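Long-range contact in manganese lipoxygenase (Gaeumannomyces graminis, PDB 5FX8), which oxygenates linoleic and alpha-linolenic acids to 11S- and 13R-hydroperoxides, using a catalytic manganese ion: residues N116-D121 / G140-S145. Numbering follows the deposited sequence.
Sequences NETFAD and GHWKES. With NAG (2-acetamido-2-deoxy-beta-D-glucopyranose), chain K; NAG (2-acetamido-2-deoxy-beta-D-glucopyranose), chain N.
Thr118 OG1 sits between two rings of the loop 140-145: it lies 3.4 Å from His141 CG, and it is also beside the NE1-CE2-CZ2 side of the indole, 3.7 Å from Trp142 CZ2. The hydroxyl's strong partner is its own helix, where it hydrogen-bonds to Glu114 O one turn earlier. Its first torsion (chi1 -56°) places OG1 beside the backbone N, within reach of that carbonyl, while CG2 comes within 4.1 Å of His141 CD2. Over the His141 ring face lies the helix backbone itself: Thr118 CA makes a CH-pi contact 3.9 Å from the ring centroid, 19° off the normal. One turn on, Asp121 reaches the edge of the same ring, its OD2 3.5 Å from His141 NE2. Carboxylate and imidazole planes stand 60° apart, and Asp121 OD2 also has a long, weak ion pair with Arg125. The indole is anchored by Trp142 NE1 bonding to Leu137 O, and packs on Val533 of helix 526-539. On another side of helix 86-124, Asn116 ND2 carries an N-linked glycan, whose acetamide methyl C8 approaches Phe119 CB at 3.7 Å. Asn116 OD1 bonds to Thr108 OG1 of the second subunit. With the Thr118 hydroxyl and the indole N-H already bound to carbonyls, helix and loop meet across this face, far from the manganese, mainly by van der Waals and CH-pi contact; the firm polar tie comes from Glu114, whose carboxylate accepts the backbone N-H groups of Glu144 and Ser145.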
ATOM      1  N   ASN A 116       6.218  15.250  11.666  1.00 17.41           N
ATOM      2  CA  ASN A 116       6.832  16.208  12.556  1.00 19.64           C
ATOM      3  C   ASN A 116       6.368  17.609  12.212  1.00 18.79           C
ATOM      4  O   ASN A 116       6.080  18.411  13.106  1.00 20.43           O
ATOM      5  CB  ASN A 116       8.351  16.071  12.478  1.00 18.43           C
ATOM      6  CG  ASN A 116       8.899  15.088  13.479  1.00 18.17           C
ATOM      7  OD1 ASN A 116       9.547  15.484  14.421  1.00 21.40           O
ATOM      8  ND2 ASN A 116       8.640  13.808  13.287  1.00 17.89           N
ATOM      9  N   GLU A 117       6.242  17.906  10.919  1.00 20.45           N
ATOM     10  CA  GLU A 117       5.743  19.217  10.524  1.00 21.89           C
ATOM     11  C   GLU A 117       4.294  19.394  10.951  1.00 22.08           C
ATOM     12  O   GLU A 117       3.919  20.429  11.518  1.00 23.89           O
ATOM     13  CB  GLU A 117       5.891  19.415   9.022  1.00 22.17           C
ATOM     14  CG  GLU A 117       7.345  19.485   8.508  1.00 28.51           C
ATOM     15  CD  GLU A 117       7.452  19.245   6.982  1.00 42.13           C
ATOM     16  OE1 GLU A 117       6.397  19.119   6.326  1.00 32.28           O
ATOM     17  OE2 GLU A 117       8.577  19.152   6.433  1.00 44.37           O
ATOM     18  N   THR A 118       3.470  18.381  10.698  1.00 20.93           N
ATOM     19  CA  THR A 118       2.069  18.453  11.081  1.00 19.46           C
ATOM     20  C   THR A 118       1.924  18.751  12.566  1.00 22.60           C
ATOM     21  O   THR A 118       1.114  19.594  12.968  1.00 22.99           O
ATOM     22  CB  THR A 118       1.380  17.136  10.731  1.00 18.12           C
ATOM     23  OG1 THR A 118       1.552  16.860   9.337  1.00 19.12           O
ATOM     24  CG2 THR A 118      -0.084  17.201  11.064  1.00 18.77           C
ATOM     25  N   PHE A 119       2.697  18.050  13.398  1.00 21.84           N
ATOM     26  CA  PHE A 119       2.570  18.241  14.839  1.00 22.93           C
ATOM     27  C   PHE A 119       3.030  19.631  15.249  1.00 24.18           C
ATOM     28  O   PHE A 119       2.440  20.247  16.143  1.00 29.27           O
ATOM     29  CB  PHE A 119       3.367  17.172  15.583  1.00 21.51           C
ATOM     30  CG  PHE A 119       3.148  17.164  17.076  1.00 25.07           C
ATOM     31  CD1 PHE A 119       1.887  16.956  17.614  1.00 22.59           C
ATOM     32  CD2 PHE A 119       4.221  17.323  17.947  1.00 25.06           C
ATOM     33  CE1 PHE A 119       1.704  16.922  18.980  1.00 21.97           C
ATOM     34  CE2 PHE A 119       4.033  17.283  19.300  1.00 23.74           C
ATOM     35  CZ  PHE A 119       2.772  17.083  19.815  1.00 23.30           C
ATOM     36  N   ALA A 120       4.087  20.136  14.618  1.00 21.31           N
ATOM     37  CA  ALA A 120       4.501  21.491  14.934  1.00 19.97           C
ATOM     38  C   ALA A 120       3.387  22.478  14.623  1.00 24.20           C
ATOM     39  O   ALA A 120       3.101  23.371  15.423  1.00 28.15           O
ATOM     40  CB  ALA A 120       5.780  21.835  14.182  1.00 23.22           C
ATOM     41  N   ASP A 121       2.703  22.294  13.497  1.00 25.08           N
ATOM     42  CA  ASP A 121       1.602  23.180  13.137  1.00 26.54           C
ATOM     43  C   ASP A 121       0.447  23.092  14.134  1.00 27.89           C
ATOM     44  O   ASP A 121      -0.038  24.115  14.637  1.00 29.76           O
ATOM     45  CB  ASP A 121       1.137  22.839  11.731  1.00 28.29           C
ATOM     46  CG  ASP A 121       0.046  23.748  11.249  1.00 37.20           C
ATOM     47  OD1 ASP A 121       0.361  24.886  10.850  1.00 42.63           O
ATOM     48  OD2 ASP A 121      -1.128  23.324  11.259  1.00 40.04           O
ATOM     49  N   GLY A 140      -3.211  20.879   4.099  1.00 25.03           N
ATOM     50  CA  GLY A 140      -1.907  21.378   3.739  1.00 22.98           C
ATOM     51  C   GLY A 140      -0.766  20.459   4.076  1.00 22.36           C
ATOM     52  O   GLY A 140       0.387  20.814   3.827  1.00 24.60           O
ATOM     53  N   HIS A 141      -1.039  19.291   4.628  1.00 21.52           N
ATOM     54  CA  HIS A 141       0.005  18.408   5.090  1.00 19.52           C
ATOM     55  C   HIS A 141      -0.028  17.117   4.299  1.00 21.39           C
ATOM     56  O   HIS A 141      -0.953  16.851   3.527  1.00 20.50           O
ATOM     57  CB  HIS A 141      -0.136  18.115   6.583  1.00 19.27           C
ATOM     58  CG  HIS A 141       0.047  19.316   7.453  1.00 21.48           C
ATOM     59  ND1 HIS A 141       1.273  19.910   7.652  1.00 21.59           N
ATOM     60  CD2 HIS A 141      -0.840  20.037   8.175  1.00 21.25           C
ATOM     61  CE1 HIS A 141       1.131  20.945   8.456  1.00 23.09           C
ATOM     62  NE2 HIS A 141      -0.141  21.042   8.790  1.00 23.18           N
ATOM     63  N   TRP A 142       1.022  16.327   4.507  1.00 20.04           N
ATOM     64  CA  TRP A 142       1.142  15.008   3.910  1.00 19.65           C
ATOM     65  C   TRP A 142       1.152  15.071   2.392  1.00 19.31           C
ATOM     66  O   TRP A 142       0.737  14.129   1.729  1.00 19.92           O
ATOM     67  CB  TRP A 142       0.026  14.092   4.383  1.00 20.03           C
ATOM     68  CG  TRP A 142      -0.233  14.167   5.823  1.00 17.08           C
ATOM     69  CD1 TRP A 142      -1.239  14.831   6.435  1.00 18.63           C
ATOM     70  CD2 TRP A 142       0.507  13.521   6.852  1.00 16.56           C
ATOM     71  NE1 TRP A 142      -1.173  14.652   7.796  1.00 17.57           N
ATOM     72  CE2 TRP A 142      -0.106  13.848   8.075  1.00 16.45           C
ATOM     73  CE3 TRP A 142       1.634  12.701   6.860  1.00 15.70           C
ATOM     74  CZ2 TRP A 142       0.374  13.394   9.286  1.00 16.43           C
ATOM     75  CZ3 TRP A 142       2.103  12.250   8.063  1.00 16.57           C
ATOM     76  CH2 TRP A 142       1.475  12.596   9.259  1.00 16.90           C
ATOM     77  N   LYS A 143       1.635  16.182   1.843  1.00 20.72           N
ATOM     78  CA  LYS A 143       1.671  16.365   0.401  1.00 19.44           C
ATOM     79  C   LYS A 143       2.604  15.390  -0.295  1.00 22.81           C
ATOM     80  O   LYS A 143       2.394  15.091  -1.472  1.00 31.92           O
ATOM     81  CB  LYS A 143       2.098  17.778   0.065  1.00 22.93           C
ATOM     82  CG  LYS A 143       1.006  18.774   0.229  1.00 35.03           C
ATOM     83  CD  LYS A 143       1.592  20.173   0.259  1.00 39.63           C
ATOM     84  CE  LYS A 143       0.611  21.222  -0.244  1.00 41.60           C
ATOM     85  NZ  LYS A 143       1.247  22.570  -0.162  1.00 37.09           N
ATOM     86  N   GLU A 144       3.659  14.927   0.371  1.00 20.22           N
ATOM     87  CA  GLU A 144       4.546  13.972  -0.277  1.00 21.46           C
ATOM     88  C   GLU A 144       4.202  12.527   0.077  1.00 18.12           C
ATOM     89  O   GLU A 144       4.308  11.643  -0.775  1.00 19.83           O
ATOM     90  CB  GLU A 144       5.999  14.278   0.080  1.00 26.01           C
ATOM     91  CG  GLU A 144       6.553  15.594  -0.473  1.00 30.68           C
ATOM     92  CD  GLU A 144       7.850  16.035   0.228  1.00 48.86           C
ATOM     93  OE1 GLU A 144       7.813  16.411   1.423  1.00 44.72           O
ATOM     94  OE2 GLU A 144       8.916  16.007  -0.412  1.00 49.94           O
ATOM     95  N   SER A 145       3.773  12.284   1.309  1.00 17.90           N
ATOM     96  CA  SER A 145       3.375  10.955   1.750  1.00 15.24           C
ATOM     97  C   SER A 145       2.091  10.509   1.092  1.00 17.68           C
ATOM     98  O   SER A 145       1.929   9.331   0.768  1.00 17.66           O
ATOM     99  CB  SER A 145       3.178  10.954   3.259  1.00 13.89           C
ATOM    100  OG  SER A 145       4.387  11.260   3.897  1.00 21.08           O
TER
HETATM  101  C1  NAG K1009       9.138  12.819  14.199  1.00 17.55           C
HETATM  102  C2  NAG K1009       7.974  12.040  14.751  1.00 16.54           C
HETATM  103  C3  NAG K1009       8.468  10.970  15.710  1.00 17.55           C
HETATM  104  C4  NAG K1009       9.479  10.087  15.006  1.00 16.74           C
HETATM  105  C5  NAG K1009      10.593  10.960  14.476  1.00 14.37           C
HETATM  106  C6  NAG K1009      11.608  10.200  13.677  1.00 14.71           C
HETATM  107  C7  NAG K1009       5.734  12.871  15.299  1.00 21.99           C
HETATM  108  C8  NAG K1009       4.957  13.912  16.028  1.00 20.23           C
HETATM  109  N2  NAG K1009       7.058  12.946  15.413  1.00 20.38           N
HETATM  110  O3  NAG K1009       7.387  10.151  16.115  1.00 19.45           O
HETATM  111  O4  NAG K1009       9.990   9.114  15.904  1.00 18.29           O
HETATM  112  O5  NAG K1009      10.046  11.945  13.596  1.00 16.54           O
HETATM  113  O6  NAG K1009      12.552  11.118  13.151  1.00 17.46           O
HETATM  114  O7  NAG K1009       5.192  11.995  14.659  1.00 24.79           O
HETATM  115  C1  NAG N1006      12.204  18.861   2.352  1.00 56.79           C
HETATM  116  C2  NAG N1006      11.444  19.360   1.103  1.00 61.84           C
HETATM  117  C3  NAG N1006      11.251  18.227   0.093  1.00 59.10           C
HETATM  118  C4  NAG N1006      12.581  17.554  -0.218  1.00 59.33           C
HETATM  119  C5  NAG N1006      13.187  17.047   1.084  1.00 62.12           C
HETATM  120  C6  NAG N1006      14.547  16.414   0.929  1.00 55.92           C
HETATM  121  C7  NAG N1006       9.900  21.265   1.439  1.00 63.30           C
HETATM  122  C8  NAG N1006       8.511  21.668   1.836  1.00 73.98           C
HETATM  123  N2  NAG N1006      10.159  19.949   1.461  1.00 66.03           N
HETATM  124  O3  NAG N1006      10.701  18.777  -1.096  1.00 65.48           O
HETATM  125  O4  NAG N1006      12.412  16.487  -1.144  1.00 55.76           O
HETATM  126  O5  NAG N1006      13.382  18.161   1.959  1.00 53.21           O
HETATM  127  O6  NAG N1006      15.278  16.570   2.141  1.00 47.95           O
HETATM  128  O7  NAG N1006      10.745  22.092   1.121  1.00 57.78           O